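Local coordinates for protein catechol 1,2 dioxygenase (Acinetobacter radioresistens, PDB 2XSU) that probably catalyses the iron(III)-dependent intradiol cleavage of catechol by molecular oxygen to cis,cis-muconate, the first step of this branch of the beta-ketoadipate pathway, at residues Y228-P233 and V291-E296; Q10-L15 and D42-I47. The protein carries 1 engineered substitution. All coordinates share one frame; numbering follows the deposited sequence.

Contact 1. Residues Y228-P233 and V291-E296; sequences YFVSAP and VELVKE
Val230 and Leu293 meet methyl to methyl, with the flat groups set round this aliphatic patch rather than inside it. The Tyr228 ring flanks it, meeting Phe289 with the planes turned about 50° and resting on Val156, Val158 and Ile139, while its OH is hydrogen-bonded to Tyr191 OH. The neighbouring Phe229 ring takes the other side of its strand, where Lys237 makes a cation-pi contact, Tyr112 an edge-to-face one and Trp159 a tilted one. The fold is the beta sandwich of the intradiol dioxygenases, and strands 221-231 and 284-293 are not paired in it: they face each other across its interior, with Val230 and Val291 8.2 Å apart CA to CA.

Beta-branched valines suit extended backbone, and here their methyls bridge that gap. Val230 turns CG1 anti to its backbone N (chi1 -173°), a setting that divides its work: CG1 goes to Leu293 and CG2 to Val291. Val230 CG2 lies 4.2 Å from Val291 CG1, the two side chains sliding past each other in opposite directions. The forked Leu293 also touches Val143 and Leu238, the latter packing on Val291 too. Further along segment 228-233 the small Ala232 adds a methyl, its CB 4.2 Å from Leu293 CD1. The iron ligand His227 precedes this segment, its side chain about 10 Å from that of Val230. The leucine fork straddles Val230 CG1, with Leu293 CD1 and Leu293 CD2 each 4.0 Å from it.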
loop_
_atom_site.group_PDB
_atom_site.type_symbol
_atom_site.label_atom_id
_atom_site.label_comp_id
_atom_site.label_asym_id
_atom_site.label_seq_id
_atom_site.Cartn_x
_atom_site.Cartn_y
_atom_site.Cartn_z
ATOM N N TYR A 228 16.675 -4.232 -21.090
ATOM C CA TYR A 228 17.598 -3.212 -21.592
ATOM C C TYR A 228 17.231 -1.806 -21.132
ATOM O O TYR A 228 16.068 -1.414 -21.225
ATOM C CB TYR A 228 17.545 -3.164 -23.120
ATOM C CG TYR A 228 18.253 -4.248 -23.860
ATOM C CD1 TYR A 228 17.747 -5.553 -23.876
ATOM C CD2 TYR A 228 19.415 -3.964 -24.614
ATOM C CE1 TYR A 228 18.405 -6.560 -24.580
ATOM C CE2 TYR A 228 20.066 -4.972 -25.346
ATOM C CZ TYR A 228 19.542 -6.268 -25.316
ATOM O OH TYR A 228 20.150 -7.281 -25.997
ATOM N N PHE A 229 18.229 -1.048 -20.651
ATOM C CA PHE A 229 18.211 0.427 -20.793
ATOM C C PHE A 229 19.244 0.781 -21.866
ATOM O O PHE A 229 20.375 0.281 -21.809
ATOM C CB PHE A 229 18.671 1.171 -19.527
ATOM C CG PHE A 229 17.709 1.158 -18.367
ATOM C CD1 PHE A 229 16.348 1.469 -18.538
ATOM C CD2 PHE A 229 18.173 0.900 -17.072
ATOM C CE1 PHE A 229 15.464 1.489 -17.444
ATOM C CE2 PHE A 229 17.302 0.931 -15.987
ATOM C CZ PHE A 229 15.937 1.213 -16.170
ATOM N N VAL A 230 18.890 1.642 -22.823
ATOM C CA VAL A 230 19.871 2.130 -23.807
ATOM C C VAL A 230 19.831 3.650 -23.780
ATOM O O VAL A 230 18.774 4.248 -23.879
ATOM C CB VAL A 230 19.639 1.570 -25.232
ATOM C CG1 VAL A 230 20.826 1.981 -26.183
ATOM C CG2 VAL A 230 19.493 0.017 -25.200
ATOM N N SER A 231 20.994 4.280 -23.632
ATOM C CA SER A 231 21.041 5.752 -23.580
ATOM C C SER A 231 22.284 6.246 -24.307
ATOM O O SER A 231 23.264 5.513 -24.392
ATOM C CB SER A 231 21.023 6.248 -22.127
ATOM O OG SER A 231 22.128 5.772 -21.358
ATOM N N ALA A 232 22.231 7.490 -24.806
ATOM C CA ALA A 232 23.382 8.111 -25.480
ATOM C C ALA A 232 23.164 9.615 -25.570
ATOM O O ALA A 232 22.030 10.056 -25.734
ATOM C CB ALA A 232 23.561 7.543 -26.849
ATOM N N PRO A 233 24.244 10.404 -25.478
ATOM C CA PRO A 233 24.067 11.864 -25.606
ATOM C C PRO A 233 23.377 12.236 -26.897
ATOM O O PRO A 233 23.742 11.742 -27.976
ATOM C CB PRO A 233 25.510 12.389 -25.626
ATOM C CG PRO A 233 26.277 11.385 -24.861
ATOM C CD PRO A 233 25.620 10.038 -25.101
ATOM N N VAL A 291 19.363 -2.094 -31.914
ATOM C CA VAL A 291 18.600 -1.049 -31.261
ATOM C C VAL A 291 18.671 0.227 -32.082
ATOM O O VAL A 291 19.757 0.666 -32.462
ATOM C CB VAL A 291 19.118 -0.765 -29.844
ATOM C CG1 VAL A 291 18.362 0.400 -29.225
ATOM C CG2 VAL A 291 18.948 -2.004 -28.952
ATOM N N GLU A 292 17.511 0.813 -32.332
ATOM C CA GLU A 292 17.423 2.111 -33.003
ATOM C C GLU A 292 16.911 3.159 -32.021
ATOM O O GLU A 292 15.819 3.019 -31.436
ATOM C CB GLU A 292 16.490 1.981 -34.211
ATOM C CG GLU A 292 16.169 3.248 -34.961
ATOM C CD GLU A 292 15.222 2.975 -36.134
ATOM O OE1 GLU A 292 15.664 2.358 -37.130
ATOM O OE2 GLU A 292 14.027 3.344 -36.038
ATOM N N LEU A 293 17.704 4.208 -31.839
ATOM C CA LEU A 293 17.364 5.313 -30.947
ATOM C C LEU A 293 16.856 6.529 -31.726
ATOM O O LEU A 293 17.302 6.791 -32.861
ATOM C CB LEU A 293 18.582 5.722 -30.099
ATOM C CG LEU A 293 19.176 4.668 -29.170
ATOM C CD1 LEU A 293 20.420 5.242 -28.468
ATOM C CD2 LEU A 293 18.135 4.231 -28.150
ATOM N N VAL A 294 15.930 7.250 -31.108
ATOM C CA VAL A 294 15.334 8.460 -31.696
ATOM C C VAL A 294 16.105 9.679 -31.176
ATOM O O VAL A 294 16.446 9.751 -29.998
ATOM C CB VAL A 294 13.825 8.549 -31.339
ATOM C CG1 VAL A 294 13.187 9.842 -31.875
ATOM C CG2 VAL A 294 13.065 7.316 -31.872
ATOM N N LYS A 295 16.392 10.644 -32.056
ATOM C CA LYS A 295 17.088 11.855 -31.604
ATOM C C LYS A 295 16.222 12.687 -30.653
ATOM O O LYS A 295 14.987 12.789 -30.820
ATOM C CB LYS A 295 17.594 12.715 -32.789
ATOM C CG LYS A 295 16.513 13.215 -33.744
ATOM C CD LYS A 295 16.898 14.563 -34.408
ATOM C CE LYS A 295 15.819 15.078 -35.401
ATOM N NZ LYS A 295 14.389 14.890 -34.965
ATOM N N GLU A 296 16.861 13.255 -29.638
ATOM C CA GLU A 296 16.172 14.126 -28.691
ATOM C C GLU A 296 15.823 15.416 -29.416
ATOM O O GLU A 296 16.704 16.075 -29.962
ATOM C CB GLU A 296 17.063 14.471 -27.504
ATOM C CG GLU A 296 17.128 13.417 -26.413
ATOM C CD GLU A 296 18.136 13.765 -25.308
ATOM O OE1 GLU A 296 19.057 14.584 -25.566
ATOM O OE2 GLU A 296 18.008 13.209 -24.187
#

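Contact 2. Residues Q10-L15 and D42-I47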
loop_
_atom_site.group_PDB
_atom_site.type_symbol
_atom_site.label_atom_id
_atom_site.label_comp_id
_atom_site.label_asym_id
_atom_site.label_seq_id
_atom_site.Cartn_x
_atom_site.Cartn_y
_atom_site.Cartn_z
ATOM N N GLN A 10 -21.597 14.444 -4.640
ATOM C CA GLN A 10 -21.529 15.799 -4.084
ATOM C C GLN A 10 -21.202 15.749 -2.592
ATOM O O GLN A 10 -20.332 16.494 -2.121
ATOM C CB GLN A 10 -22.833 16.575 -4.326
ATOM C CG GLN A 10 -22.971 17.157 -5.732
ATOM C CD GLN A 10 -24.033 18.268 -5.812
ATOM O OE1 GLN A 10 -24.800 18.486 -4.863
ATOM N NE2 GLN A 10 -24.074 18.975 -6.945
ATOM N N GLN A 11 -21.885 14.856 -1.879
ATOM C CA GLN A 11 -21.715 14.703 -0.428
ATOM C C GLN A 11 -20.326 14.132 -0.136
ATOM O O GLN A 11 -19.669 14.572 0.816
ATOM C CB GLN A 11 -22.781 13.799 0.167
ATOM C CG GLN A 11 -24.209 14.394 0.114
ATOM C CD GLN A 11 -25.308 13.343 0.299
ATOM O OE1 GLN A 11 -25.203 12.213 -0.165
ATOM N NE2 GLN A 11 -26.400 13.740 0.963
ATOM N N ILE A 12 -19.871 13.204 -0.977
ATOM C CA ILE A 12 -18.512 12.661 -0.834
ATOM C C ILE A 12 -17.479 13.769 -1.012
ATOM O O ILE A 12 -16.546 13.908 -0.213
ATOM C CB ILE A 12 -18.262 11.489 -1.848
ATOM C CG1 ILE A 12 -18.993 10.219 -1.375
ATOM C CG2 ILE A 12 -16.735 11.235 -2.105
ATOM C CD1 ILE A 12 -19.179 9.104 -2.467
ATOM N N ASP A 13 -17.599 14.532 -2.104
ATOM C CA ASP A 13 -16.647 15.600 -2.372
ATOM C C ASP A 13 -16.586 16.632 -1.256
ATOM O O ASP A 13 -15.490 17.089 -0.902
ATOM C CB ASP A 13 -16.972 16.267 -3.717
ATOM C CG ASP A 13 -16.613 15.386 -4.882
ATOM O OD1 ASP A 13 -15.893 14.372 -4.679
ATOM O OD2 ASP A 13 -17.058 15.690 -6.016
ATOM N N ALA A 14 -17.738 16.944 -0.669
ATOM C CA ALA A 14 -17.797 17.898 0.434
ATOM C C ALA A 14 -17.073 17.349 1.662
ATOM O O ALA A 14 -16.288 18.069 2.284
ATOM C CB ALA A 14 -19.254 18.258 0.762
ATOM N N LEU A 15 -17.305 16.068 1.974
ATOM C CA LEU A 15 -16.603 15.408 3.098
ATOM C C LEU A 15 -15.079 15.348 2.911
ATOM O O LEU A 15 -14.309 15.665 3.824
ATOM C CB LEU A 15 -17.155 13.998 3.299
ATOM C CG LEU A 15 -18.524 13.881 3.957
ATOM C CD1 LEU A 15 -19.008 12.437 3.822
ATOM C CD2 LEU A 15 -18.437 14.281 5.427
ATOM N N ASP A 42 -12.708 9.107 -5.273
ATOM C CA ASP A 42 -12.998 7.917 -6.071
ATOM C C ASP A 42 -13.140 6.676 -5.193
ATOM O O ASP A 42 -14.023 5.856 -5.430
ATOM C CB ASP A 42 -11.917 7.672 -7.132
ATOM C CG ASP A 42 -11.941 8.698 -8.301
ATOM O OD1 ASP A 42 -12.890 9.494 -8.473
ATOM O OD2 ASP A 42 -10.930 8.704 -9.044
ATOM N N LEU A 43 -12.263 6.532 -4.191
ATOM C CA LEU A 43 -12.330 5.373 -3.285
ATOM C C LEU A 43 -13.659 5.378 -2.540
ATOM O O LEU A 43 -14.332 4.355 -2.468
ATOM C CB LEU A 43 -11.151 5.350 -2.320
ATOM C CG LEU A 43 -11.226 4.219 -1.283
ATOM C CD1 LEU A 43 -11.204 2.805 -1.894
ATOM C CD2 LEU A 43 -10.048 4.390 -0.344
ATOM N N PHE A 44 -14.052 6.536 -2.012
ATOM C CA PHE A 44 -15.316 6.640 -1.279
ATOM C C PHE A 44 -16.510 6.285 -2.174
ATOM O O PHE A 44 -17.427 5.599 -1.741
ATOM C CB PHE A 44 -15.512 8.057 -0.713
ATOM C CG PHE A 44 -14.674 8.394 0.500
ATOM C CD1 PHE A 44 -13.611 7.592 0.940
ATOM C CD2 PHE A 44 -14.935 9.580 1.190
ATOM C CE1 PHE A 44 -12.829 7.974 2.056
ATOM C CE2 PHE A 44 -14.157 9.958 2.328
ATOM C CZ PHE A 44 -13.108 9.153 2.742
ATOM N N GLN A 45 -16.472 6.732 -3.431
ATOM C CA GLN A 45 -17.548 6.440 -4.343
ATOM C C GLN A 45 -17.606 4.942 -4.710
ATOM O O GLN A 45 -18.693 4.370 -4.852
ATOM C CB GLN A 45 -17.446 7.316 -5.585
ATOM C CG GLN A 45 -18.666 7.101 -6.494
ATOM C CD GLN A 45 -19.946 7.672 -5.929
ATOM O OE1 GLN A 45 -20.895 6.935 -5.644
ATOM N NE2 GLN A 45 -19.993 8.996 -5.785
ATOM N N ALA A 46 -16.443 4.302 -4.856
ATOM C CA ALA A 46 -16.417 2.858 -5.070
ATOM C C ALA A 46 -16.978 2.095 -3.858
ATOM O O ALA A 46 -17.678 1.106 -4.000
ATOM C CB ALA A 46 -14.974 2.381 -5.412
ATOM N N ILE A 47 -16.645 2.569 -2.651
ATOM C CA ILE A 47 -17.186 1.968 -1.436
ATOM C C ILE A 47 -18.725 2.053 -1.441
ATOM O O ILE A 47 -19.394 1.080 -1.123
ATOM C CB ILE A 47 -16.589 2.642 -0.175
ATOM C CG1 ILE A 47 -15.153 2.142 0.011
ATOM C CG2 ILE A 47 -17.350 2.226 1.108
ATOM C CD1 ILE A 47 -14.268 2.978 0.941
#
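Ile12 packs its branched side chain onto Phe44 and Gln45, joining helix 9-20 to helix 30-49 in the helical N-terminal part of the enzyme, which also contributes to the dimer interface. The tight part is apolar. Ile12 CG2 stands 3.7 Å from Phe44 CB and 4.1 Å from Phe44 CD2, coming at the ring obliquely. The other branch carries CD1 past the phenylalanine to the backbone of helix 30-49. This division follows from chi1 of -75°, which sets CG1 beside the backbone N and leaves CG2 anti to it. Isoleucine suits the place because its two branches can serve two neighbouring residues at once.

The flat ring of Phe44 suits its place because it also stacks on Tyr85 of the second subunit, which packs against Ile12 as well, so the helix pair and the dimer share one apolar layer. Val16 and Met19 extend its support.

The opposite character appears toward solvent, where exposed Asp13 starts away from helix 30-49, although its carboxylate bends back nearer to it. Asp13 OD1 and Asp42 OD1 stay 6.9 Å apart, and Arg9 forms salt bridges with both, which would offset their like charges. Gln45, partly exposed, borders the two regions: its aliphatic part faces the isoleucine, whose chain it crosses at about a right angle. Ile12 CD1 ends 3.6 Å from Gln45 CA and 4.0 Å from Gln45 CB.

Contacts 1 and 2 share no helix or strand: their centres are 44 Å apart, their nearest atoms about 29 Å, and contact 2 closes along the chain before contact 1 opens. Contact 1 is wholly aliphatic, while contact 2 adds an aromatic ring and the aliphatic part of a glutamine; neither has hydrogen bonds between its segments. Contact 1 lies within the beta sandwich that carries the iron, far nearer the centre of the chain, and no other subunit touches it. Contact 2 is peripheral in the monomer yet mostly buried in the dimer, partly covered by the second subunit, with two bound phospholipids touching Leu43. Salt-bridged charges border contact 2 on its solvent side, whereas neighbouring strands and loops pack round contact 1.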